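Local coordinates for FAD synthase (Thermoplasma volcanium GSS1, PDB 3GLV), which probably catalyses the transfer of the AMP part of ATP to FMN, giving FAD and diphosphate, with the help of a divalent metal cation, at residues His18-Lys26 / Ile60-Arg68; Ile88-Glu99 / Val113-Tyr121. All blocks are in the same frame, centred on the assembly; numbering follows the deposited sequence.

Contact 1. Residues His18-Lys26 / Ile60-Arg68. With SO4 (sulfate ion), chain C.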
loop_
_atom_site.group_PDB
_atom_site.type_symbol
_atom_site.label_atom_id
_atom_site.label_comp_id
_atom_site.label_asym_id
_atom_site.label_seq_id
_atom_site.Cartn_x
_atom_site.Cartn_y
_atom_site.Cartn_z
ATOM N N HIS A 18 6.024 7.046 -3.974
ATOM C CA HIS A 18 4.954 6.595 -4.756
ATOM C C HIS A 18 3.664 7.135 -4.134
ATOM O O HIS A 18 2.783 7.612 -4.840
ATOM C CB HIS A 18 4.874 5.056 -4.768
ATOM C CG HIS A 18 5.997 4.396 -5.472
ATOM N ND1 HIS A 18 6.675 3.335 -4.916
ATOM C CD2 HIS A 18 6.538 4.602 -6.709
ATOM C CE1 HIS A 18 7.602 2.923 -5.779
ATOM N NE2 HIS A 18 7.527 3.659 -6.880
ATOM N N ILE A 19 3.505 6.976 -2.828
ATOM C CA ILE A 19 2.313 7.442 -2.151
ATOM C C ILE A 19 2.097 8.935 -2.427
ATOM O O ILE A 19 0.955 9.369 -2.676
ATOM C CB ILE A 19 2.399 7.233 -0.634
ATOM C CG1 ILE A 19 2.501 5.731 -0.282
ATOM C CG2 ILE A 19 1.169 7.871 0.075
ATOM C CD1 ILE A 19 1.395 4.848 -1.005
ATOM N N HIS A 20 3.159 9.748 -2.367
ATOM C CA HIS A 20 2.958 11.205 -2.607
ATOM C C HIS A 20 2.484 11.400 -4.074
ATOM O O HIS A 20 1.564 12.166 -4.319
ATOM C CB HIS A 20 4.208 11.981 -2.337
ATOM C CG HIS A 20 4.182 13.428 -2.758
ATOM N ND1 HIS A 20 3.665 14.429 -1.950
ATOM C CD2 HIS A 20 4.767 14.062 -3.812
ATOM C CE1 HIS A 20 3.853 15.604 -2.544
ATOM N NE2 HIS A 20 4.530 15.415 -3.669
ATOM N N TYR A 21 3.066 10.707 -5.027
ATOM C CA TYR A 21 2.658 10.833 -6.417
ATOM C C TYR A 21 1.204 10.467 -6.620
ATOM O O TYR A 21 0.478 11.224 -7.171
ATOM C CB TYR A 21 3.568 10.006 -7.331
ATOM C CG TYR A 21 3.171 9.907 -8.800
ATOM C CD1 TYR A 21 3.091 11.004 -9.597
ATOM C CD2 TYR A 21 2.927 8.697 -9.368
ATOM C CE1 TYR A 21 2.768 10.890 -10.898
ATOM C CE2 TYR A 21 2.600 8.575 -10.659
ATOM C CZ TYR A 21 2.518 9.665 -11.423
ATOM O OH TYR A 21 2.187 9.499 -12.709
ATOM N N LEU A 22 0.808 9.306 -6.133
ATOM C CA LEU A 22 -0.540 8.837 -6.260
ATOM C C LEU A 22 -1.552 9.722 -5.502
ATOM O O LEU A 22 -2.509 10.137 -6.056
ATOM C CB LEU A 22 -0.636 7.380 -5.843
ATOM C CG LEU A 22 0.175 6.390 -6.667
ATOM C CD1 LEU A 22 -0.055 4.952 -6.261
ATOM C CD2 LEU A 22 -0.129 6.580 -8.117
ATOM N N LYS A 23 -1.291 10.024 -4.246
ATOM C CA LYS A 23 -2.176 10.829 -3.435
ATOM C C LYS A 23 -2.397 12.202 -4.003
ATOM O O LYS A 23 -3.553 12.709 -4.004
ATOM C CB LYS A 23 -1.698 10.902 -2.002
ATOM C CG LYS A 23 -2.566 11.704 -1.107
ATOM C CD LYS A 23 -2.123 11.635 0.408
ATOM C CE LYS A 23 -2.329 10.233 1.025
ATOM N NZ LYS A 23 -2.116 10.376 2.494
ATOM N N GLU A 24 -1.326 12.831 -4.487
ATOM C CA GLU A 24 -1.475 14.183 -5.033
ATOM C C GLU A 24 -2.207 14.090 -6.385
ATOM O O GLU A 24 -2.981 14.956 -6.702
ATOM C CB GLU A 24 -0.142 14.891 -5.176
ATOM C CG GLU A 24 0.554 15.190 -3.855
ATOM C CD GLU A 24 -0.297 16.027 -2.918
ATOM O OE1 GLU A 24 -0.524 17.206 -3.211
ATOM O OE2 GLU A 24 -0.735 15.500 -1.891
ATOM N N SER A 25 -2.003 12.993 -7.144
ATOM C CA SER A 25 -2.698 12.846 -8.389
ATOM C C SER A 25 -4.191 12.746 -8.110
ATOM O O SER A 25 -4.971 13.364 -8.806
ATOM C CB SER A 25 -2.198 11.659 -9.204
ATOM O OG SER A 25 -0.815 11.808 -9.538
ATOM N N LYS A 26 -4.584 11.959 -7.093
ATOM C CA LYS A 26 -5.997 11.753 -6.769
ATOM C C LYS A 26 -6.663 13.075 -6.413
ATOM O O LYS A 26 -7.796 13.347 -6.801
ATOM C CB LYS A 26 -6.154 10.750 -5.657
ATOM C CG LYS A 26 -7.606 10.543 -5.140
ATOM C CD LYS A 26 -8.581 10.090 -6.203
ATOM C CE LYS A 26 -9.952 9.748 -5.594
ATOM N NZ LYS A 26 -10.143 8.325 -5.363
ATOM N N ILE A 60 -0.737 -2.276 -5.951
ATOM C CA ILE A 60 -1.191 -0.876 -6.220
ATOM C C ILE A 60 -2.724 -0.716 -6.037
ATOM O O ILE A 60 -3.207 0.280 -5.520
ATOM C CB ILE A 60 -0.764 -0.433 -7.656
ATOM C CG1 ILE A 60 0.613 0.211 -7.609
ATOM C CG2 ILE A 60 -1.748 0.565 -8.286
ATOM C CD1 ILE A 60 0.640 1.487 -6.778
ATOM N N SER A 61 -3.481 -1.744 -6.421
ATOM C CA SER A 61 -4.947 -1.737 -6.345
ATOM C C SER A 61 -5.448 -1.698 -4.891
ATOM O O SER A 61 -6.647 -1.479 -4.645
ATOM C CB SER A 61 -5.512 -3.022 -6.988
ATOM O OG SER A 61 -5.237 -2.911 -8.380
ATOM N N GLU A 62 -4.570 -1.971 -3.940
ATOM C CA GLU A 62 -4.989 -2.046 -2.541
ATOM C C GLU A 62 -4.890 -0.706 -1.852
ATOM O O GLU A 62 -5.256 -0.612 -0.664
ATOM C CB GLU A 62 -4.171 -3.118 -1.784
ATOM C CG GLU A 62 -4.481 -4.573 -2.256
ATOM C CD GLU A 62 -5.855 -5.053 -1.876
ATOM O OE1 GLU A 62 -6.411 -4.542 -0.874
ATOM O OE2 GLU A 62 -6.356 -5.997 -2.539
ATOM N N LEU A 63 -4.388 0.317 -2.546
ATOM C CA LEU A 63 -4.278 1.652 -1.959
ATOM C C LEU A 63 -5.562 2.451 -1.960
ATOM O O LEU A 63 -6.280 2.532 -2.978
ATOM C CB LEU A 63 -3.215 2.477 -2.658
ATOM C CG LEU A 63 -1.816 1.854 -2.621
ATOM C CD1 LEU A 63 -0.927 2.614 -3.596
ATOM C CD2 LEU A 63 -1.289 1.839 -1.182
ATOM N N LYS A 64 -5.843 3.088 -0.821
ATOM C CA LYS A 64 -7.081 3.867 -0.670
ATOM C C LYS A 64 -7.292 4.793 -1.857
ATOM O O LYS A 64 -8.378 4.858 -2.379
ATOM C CB LYS A 64 -7.054 4.729 0.627
ATOM C CG LYS A 64 -7.251 3.913 1.936
ATOM C CD LYS A 64 -7.241 4.814 3.222
ATOM C CE LYS A 64 -7.214 3.997 4.548
ATOM N NZ LYS A 64 -8.062 2.686 4.540
ATOM N N VAL A 65 -6.230 5.482 -2.285
ATOM C CA VAL A 65 -6.385 6.545 -3.257
ATOM C C VAL A 65 -6.542 6.045 -4.696
ATOM O O VAL A 65 -6.898 6.838 -5.566
ATOM C CB VAL A 65 -5.225 7.587 -3.171
ATOM C CG1 VAL A 65 -5.156 8.181 -1.766
ATOM C CG2 VAL A 65 -3.904 7.012 -3.608
ATOM N N VAL A 66 -6.358 4.736 -4.939
ATOM C CA VAL A 66 -6.422 4.203 -6.261
ATOM C C VAL A 66 -7.807 3.632 -6.564
ATOM O O VAL A 66 -8.267 2.632 -5.946
ATOM C CB VAL A 66 -5.313 3.106 -6.533
ATOM C CG1 VAL A 66 -5.443 2.537 -7.929
ATOM C CG2 VAL A 66 -3.921 3.650 -6.296
ATOM N N ASP A 67 -8.451 4.204 -7.579
ATOM C CA ASP A 67 -9.770 3.680 -7.976
ATOM C C ASP A 67 -9.641 2.489 -8.898
ATOM O O ASP A 67 -10.332 1.497 -8.688
ATOM C CB ASP A 67 -10.605 4.780 -8.559
ATOM C CG ASP A 67 -10.854 5.861 -7.542
ATOM O OD1 ASP A 67 -11.487 5.513 -6.525
ATOM O OD2 ASP A 67 -10.333 6.985 -7.680
ATOM N N ARG A 68 -8.728 2.568 -9.870
ATOM C CA ARG A 68 -8.535 1.484 -10.849
ATOM C C ARG A 68 -7.088 1.377 -11.251
ATOM O O ARG A 68 -6.398 2.391 -11.412
ATOM C CB ARG A 68 -9.351 1.735 -12.125
ATOM C CG ARG A 68 -10.750 1.215 -12.019
ATOM C CD ARG A 68 -11.572 1.556 -13.268
ATOM N NE ARG A 68 -10.911 1.036 -14.460
ATOM C CZ ARG A 68 -10.599 1.744 -15.548
ATOM N NH1 ARG A 68 -10.886 3.051 -15.646
ATOM N NH2 ARG A 68 -9.991 1.123 -16.556
HETATM S S SO4 C . 8.376 4.093 -10.630
HETATM O O1 SO4 C . 9.828 3.876 -10.745
HETATM O O2 SO4 C . 7.813 3.982 -11.975
HETATM O O3 SO4 C . 7.772 2.992 -9.844
HETATM O O4 SO4 C . 8.289 5.455 -10.097
HETATM O O HOH W 1 -12.702 8.169 -5.129
#
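Residues 18-26 of helix 16-26 pack on the two type I turns, Ile60 to Leu63 and Leu63 to Val66, that lead into strand 68-71, the backbones drawing closest at Lys23 and Val65, whose CA atoms are 6.0 Å apart. Leu22 and Val65 carry the apolar part: Leu22 CD1 meets Ile60 CD1 at 3.6 Å and Leu63 CD1 at 3.7 Å, the Leu63 side chain crossing it at about a right angle, while Leu22 CB rests against Val65 CG2 and Val65 CB against Lys26 CB. Ile19 CD1 adds a looser touch on Leu63 CD2. In this nucleotidyltransferase fold the helix follows strand 4-9, the central strand of the parallel sheet, and its His18, a probable ATP-site residue, donates from NE2 to O3 of a sulfate ion, probably from the crystallisation liquor, at 3.0 Å; Phe11 N and Val10 N bind the same ion. At the other end Lys26, with CG anti to the backbone N (chi1 175°), runs past Val65 O and bends so that NZ reaches the syn lone pair of Asp67 OD2 at 2.7 Å in a salt bridge, while a water links NZ to Asp67 OD1. A methionine in place of Lys26 would probably leave the Asp67 carboxylate without its countercharge, though OD2 also accepts from Leu32 N. Lys23 instead pairs with Glu62 of the second subunit.

Contact 2. Residues Ile88-Glu99 / Val113-Tyr121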
loop_
_atom_site.group_PDB
_atom_site.type_symbol
_atom_site.label_atom_id
_atom_site.label_comp_id
_atom_site.label_asym_id
_atom_site.label_seq_id
_atom_site.Cartn_x
_atom_site.Cartn_y
_atom_site.Cartn_z
ATOM N N ILE A 88 -6.759 14.132 -17.195
ATOM C CA ILE A 88 -5.452 14.603 -16.712
ATOM C C ILE A 88 -4.471 13.497 -16.639
ATOM O O ILE A 88 -4.796 12.364 -16.222
ATOM C CB ILE A 88 -5.565 15.230 -15.279
ATOM C CG1 ILE A 88 -6.478 16.456 -15.286
ATOM C CG2 ILE A 88 -4.220 15.576 -14.718
ATOM C CD1 ILE A 88 -6.653 17.128 -13.865
ATOM N N ILE A 89 -3.278 13.788 -17.127
ATOM C CA ILE A 89 -2.153 12.897 -17.002
ATOM C C ILE A 89 -1.150 13.548 -16.072
ATOM O O ILE A 89 -0.769 14.759 -16.185
ATOM C CB ILE A 89 -1.500 12.509 -18.331
ATOM C CG1 ILE A 89 -2.483 11.807 -19.192
ATOM C CG2 ILE A 89 -0.279 11.535 -18.047
ATOM C CD1 ILE A 89 -1.999 11.498 -20.695
ATOM N N THR A 90 -0.757 12.744 -15.112
ATOM C CA THR A 90 0.134 13.170 -14.044
ATOM C C THR A 90 1.587 12.682 -14.261
ATOM O O THR A 90 1.805 11.510 -14.546
ATOM C CB THR A 90 -0.580 12.644 -12.799
ATOM O OG1 THR A 90 -1.435 13.694 -12.240
ATOM C CG2 THR A 90 0.170 12.144 -12.013
ATOM N N LEU A 91 2.544 13.613 -14.197
ATOM C CA LEU A 91 3.995 13.281 -14.189
ATOM C C LEU A 91 4.705 13.703 -12.859
ATOM O O LEU A 91 4.247 14.590 -12.165
ATOM C CB LEU A 91 4.720 13.932 -15.362
ATOM C CG LEU A 91 4.288 13.616 -16.804
ATOM C CD1 LEU A 91 4.984 14.511 -17.744
ATOM C CD2 LEU A 91 4.501 12.145 -17.164
ATOM N N GLY A 92 5.813 13.061 -12.541
ATOM C CA GLY A 92 6.692 13.448 -11.419
ATOM C C GLY A 92 7.272 14.848 -11.615
ATOM O O GLY A 92 7.374 15.320 -12.746
ATOM N N TYR A 93 7.664 15.508 -10.533
ATOM C CA TYR A 93 8.214 16.903 -10.554
ATOM C C TYR A 93 9.436 17.123 -11.517
ATOM O O TYR A 93 9.639 18.215 -12.160
ATOM C CB TYR A 93 8.659 17.302 -9.118
ATOM C CG TYR A 93 9.279 18.677 -9.079
ATOM C CD1 TYR A 93 8.477 19.817 -9.253
ATOM C CD2 TYR A 93 10.648 18.851 -8.917
ATOM C CE1 TYR A 93 9.016 21.110 -9.243
ATOM C CE2 TYR A 93 11.214 20.151 -8.907
ATOM C CZ TYR A 93 10.387 21.275 -9.074
ATOM O OH TYR A 93 10.902 22.564 -9.071
ATOM N N ASP A 94 10.262 16.082 -11.557
ATOM C CA ASP A 94 11.514 16.052 -12.297
ATOM C C ASP A 94 11.309 15.945 -13.839
ATOM O O ASP A 94 12.261 16.173 -14.610
ATOM C CB ASP A 94 12.345 14.857 -11.763
ATOM C CG ASP A 94 11.494 13.525 -11.641
ATOM O OD1 ASP A 94 10.396 13.485 -10.978
ATOM O OD2 ASP A 94 11.950 12.499 -12.219
ATOM N N GLN A 95 10.073 15.661 -14.295
ATOM C CA GLN A 95 9.860 15.193 -15.672
ATOM C C GLN A 95 9.409 16.253 -16.690
ATOM O O GLN A 95 8.467 16.040 -17.434
ATOM C CB GLN A 95 8.875 14.035 -15.668
ATOM C CG GLN A 95 9.246 12.850 -14.805
ATOM C CD GLN A 95 8.322 11.683 -15.123
ATOM O OE1 GLN A 95 7.465 11.289 -14.316
ATOM N NE2 GLN A 95 8.429 11.178 -16.348
ATOM N N LYS A 96 10.090 17.382 -16.754
ATOM C CA LYS A 96 9.678 18.457 -17.673
ATOM C C LYS A 96 9.913 18.080 -19.131
ATOM O O LYS A 96 9.227 18.590 -20.032
ATOM C CB LYS A 96 10.427 19.756 -17.364
ATOM C CG LYS A 96 9.984 20.423 -16.081
ATOM C CD LYS A 96 11.146 21.092 -15.363
ATOM C CE LYS A 96 11.874 20.102 -14.418
ATOM N NZ LYS A 96 11.369 20.119 -12.964
ATOM N N PHE A 97 10.874 17.185 -19.351
ATOM C CA PHE A 97 11.190 16.756 -20.696
ATOM C C PHE A 97 10.071 15.859 -21.182
ATOM O O PHE A 97 9.532 16.103 -22.249
ATOM C CB PHE A 97 12.552 16.035 -20.763
ATOM C CG PHE A 97 12.852 15.444 -22.114
ATOM C CD1 PHE A 97 13.359 16.240 -23.139
ATOM C CD2 PHE A 97 12.589 14.092 -22.375
ATOM C CE1 PHE A 97 13.629 15.693 -24.403
ATOM C CE2 PHE A 97 12.865 13.538 -23.632
ATOM C CZ PHE A 97 13.373 14.336 -24.643
ATOM N N ASP A 98 9.723 14.834 -20.401
ATOM C CA ASP A 98 8.606 13.981 -20.764
ATOM C C ASP A 98 7.316 14.816 -20.923
ATOM O O ASP A 98 6.497 14.528 -21.787
ATOM C CB ASP A 98 8.382 12.886 -19.723
ATOM C CG ASP A 98 9.546 11.954 -19.617
ATOM O OD1 ASP A 98 10.253 11.791 -20.621
ATOM O OD2 ASP A 98 9.775 11.389 -18.534
ATOM N N GLU A 99 7.184 15.869 -20.113
ATOM C CA GLU A 99 6.013 16.739 -20.172
ATOM C C GLU A 99 5.881 17.412 -21.535
ATOM O O GLU A 99 4.817 17.357 -22.142
ATOM C CB GLU A 99 6.012 17.770 -19.031
ATOM C CG GLU A 99 4.993 18.902 -19.154
ATOM C CD GLU A 99 5.004 19.785 -17.909
ATOM O OE1 GLU A 99 6.073 20.153 -17.410
ATOM O OE2 GLU A 99 3.935 20.097 -17.381
ATOM N N VAL A 113 -6.587 16.811 -23.178
ATOM C CA VAL A 113 -5.960 16.066 -22.063
ATOM C C VAL A 113 -4.978 17.044 -21.456
ATOM O O VAL A 113 -4.217 17.667 -22.194
ATOM C CB VAL A 113 -5.159 14.843 -22.539
ATOM C CG1 VAL A 113 -4.444 14.238 -21.342
ATOM C CG2 VAL A 113 -6.091 13.786 -23.257
ATOM N N LYS A 114 -5.020 17.217 -20.139
ATOM C CA LYS A 114 -4.162 18.190 -19.455
ATOM C C LYS A 114 -3.020 17.414 -18.797
ATOM O O LYS A 114 -3.224 16.343 -18.184
ATOM C CB LYS A 114 -4.992 18.927 -18.399
ATOM C CG LYS A 114 -4.259 20.063 -17.669
ATOM C CD LYS A 114 -5.075 20.604 -16.477
ATOM C CE LYS A 114 -4.474 21.880 -15.901
ATOM N NZ LYS A 114 -5.332 22.356 -14.818
ATOM N N ILE A 115 -1.814 17.930 -18.913
ATOM C CA ILE A 115 -0.667 17.319 -18.264
ATOM C C ILE A 115 -0.357 18.126 -17.007
ATOM O O ILE A 115 -0.218 19.366 -17.087
ATOM C CB ILE A 115 0.592 17.323 -19.156
ATOM C CG1 ILE A 115 0.360 16.618 -20.503
ATOM C CG2 ILE A 115 1.737 16.576 -18.491
ATOM C CD1 ILE A 115 1.564 16.931 -21.473
ATOM N N VAL A 116 -0.178 17.449 -15.874
ATOM C CA VAL A 116 0.175 18.130 -14.617
ATOM C C VAL A 116 1.391 17.500 -13.954
ATOM O O VAL A 116 1.431 16.288 -13.725
ATOM C CB VAL A 116 -1.030 18.143 -13.674
ATOM C CG1 VAL A 116 -0.683 18.622 -12.229
ATOM C CG2 VAL A 116 -2.118 19.038 -14.261
ATOM N N ARG A 117 2.421 18.302 -13.664
ATOM C CA ARG A 117 3.526 17.786 -12.858
ATOM C C ARG A 117 3.155 17.842 -11.361
ATOM O O ARG A 117 2.664 18.867 -10.874
ATOM C CB ARG A 117 4.818 18.552 -13.132
ATOM C CG ARG A 117 5.497 18.147 -14.434
ATOM C CD ARG A 117 6.845 18.891 -14.739
ATOM N NE ARG A 117 6.708 20.339 -14.655
ATOM C CZ ARG A 117 7.074 21.106 -13.627
ATOM N NH1 ARG A 117 7.673 20.616 -12.546
ATOM N NH2 ARG A 117 6.843 22.411 -13.688
ATOM N N ILE A 118 3.380 16.731 -10.645
ATOM C CA ILE A 118 3.194 16.679 -9.205
ATOM C C ILE A 118 4.340 17.317 -8.441
ATOM O O ILE A 118 5.462 17.277 -8.897
ATOM C CB ILE A 118 3.034 15.251 -8.739
ATOM C CG1 ILE A 118 1.826 14.645 -9.466
ATOM C CG2 ILE A 118 2.964 15.166 -7.161
ATOM C CD1 ILE A 118 0.474 15.410 -9.271
ATOM N N SER A 119 4.053 17.903 -7.288
ATOM C CA SER A 119 5.085 18.583 -6.461
ATOM C C SER A 119 6.186 17.626 -6.033
ATOM O O SER A 119 5.960 16.417 -5.924
ATOM C CB SER A 119 4.486 19.173 -5.190
ATOM O OG SER A 119 3.918 18.156 -4.380
ATOM N N LYS A 120 7.369 18.172 -5.793
ATOM C CA LYS A 120 8.520 17.350 -5.374
ATOM C C LYS A 120 8.227 16.721 -4.010
ATOM O O LYS A 120 7.714 17.398 -3.138
ATOM C CB LYS A 120 9.784 18.227 -5.341
ATOM C CG LYS A 120 11.061 17.461 -4.974
ATOM C CD LYS A 120 12.351 18.215 -5.350
ATOM C CE LYS A 120 12.635 19.418 -4.465
ATOM N NZ LYS A 120 14.032 19.963 -4.697
ATOM N N TYR A 121 8.442 15.425 -3.838
ATOM C CA TYR A 121 8.242 14.814 -2.522
ATOM C C TYR A 121 9.407 15.212 -1.556
ATOM O O TYR A 121 10.514 15.390 -1.994
ATOM C CB TYR A 121 8.126 13.278 -2.620
ATOM C CG TYR A 121 8.039 12.639 -1.261
ATOM C CD1 TYR A 121 7.091 13.065 -0.357
ATOM C CD2 TYR A 121 8.938 11.660 -0.848
ATOM C CE1 TYR A 121 7.003 12.522 0.923
ATOM C CE2 TYR A 121 8.869 11.096 0.456
ATOM C CZ TYR A 121 7.898 11.539 1.335
ATOM O OH TYR A 121 7.778 11.054 2.645
HETATM O O HOH W 2 1.694 20.654 -18.362
#
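Arg117 reaches across from strand 114-117 to the turn and helix start that follow strand 88-91, and its guanidinium is gripped from several sides. Glu99 OE1 lies at the edge of the group, 2.8 Å from NE, in a salt bridge whose hydrogen bond is bent and weak. NH1 gives a second bond to Tyr93 O at 3.1 Å, in the carbonyl plane and on a lone pair. Lys96 covers one face with CG, and its chain then curls back so that NZ also donates to Tyr93 O; the two cationic ends are thus brought close together, sharing one acceptor. Glu99 reaches Arg117 with CG anti to its own N (chi1 168°) and the chain extended beyond, and a water links OE2 to Ile115 O. The Tyr93 ring is turned 58° from the guanidinium plane. Lys120 CB sits over a face of that ring in a CH-pi contact, 4.1 Å from its centroid, while Ile118 O lies at the ring's edge.

Beneath these groups the two strands run parallel, their axes 26° apart, and are joined by four backbone hydrogen bonds, from Ile89 N to Lys114 O through to Ile118 N to Leu91 O. Leu91 CD1 packs on Ile115 CG2 at 3.9 Å on the face that carries Arg117; Ile88 CG2 meets Val116 CG2 at 4.1 Å on the other. Gln95, the N-cap residue of helix 96-109, accepts from Gly92 N through OE1 and donates through NE2 to Asp98 OD2 (2.6 Å), bracing the turn.

Helix 96-109 makes the beta-alpha-beta crossover between the strands, and its Leu102 lies on Ile89 and Ile115; strand 88-91 bonds on its other side to strand 4-9, and Ile118 packs against helix 16-26.

Contact 1 closes before contact 2 opens along the chain, and their centres lie 15 Å apart within the cytidylyltransferase-like family region. Both build on a single parallel sheet ordered 68-71, 31-36, 4-9, 88-91, 114-117: contact 1 joins helix 16-26 to the loop entering one outermost strand, contact 2 pairs the other outermost strand with its neighbour. Helix 16-26 ties them together, since Tyr21 OH probably hydrogen-bonds to Thr90 O and His20 NE2 to Ser119 O, with the His20 ring also against Tyr121. Residues inferred to bind ATP fall in both, His18 in contact 1 and Asp94 and Tyr121 in contact 2, while the second subunit packs against contact 1 alone.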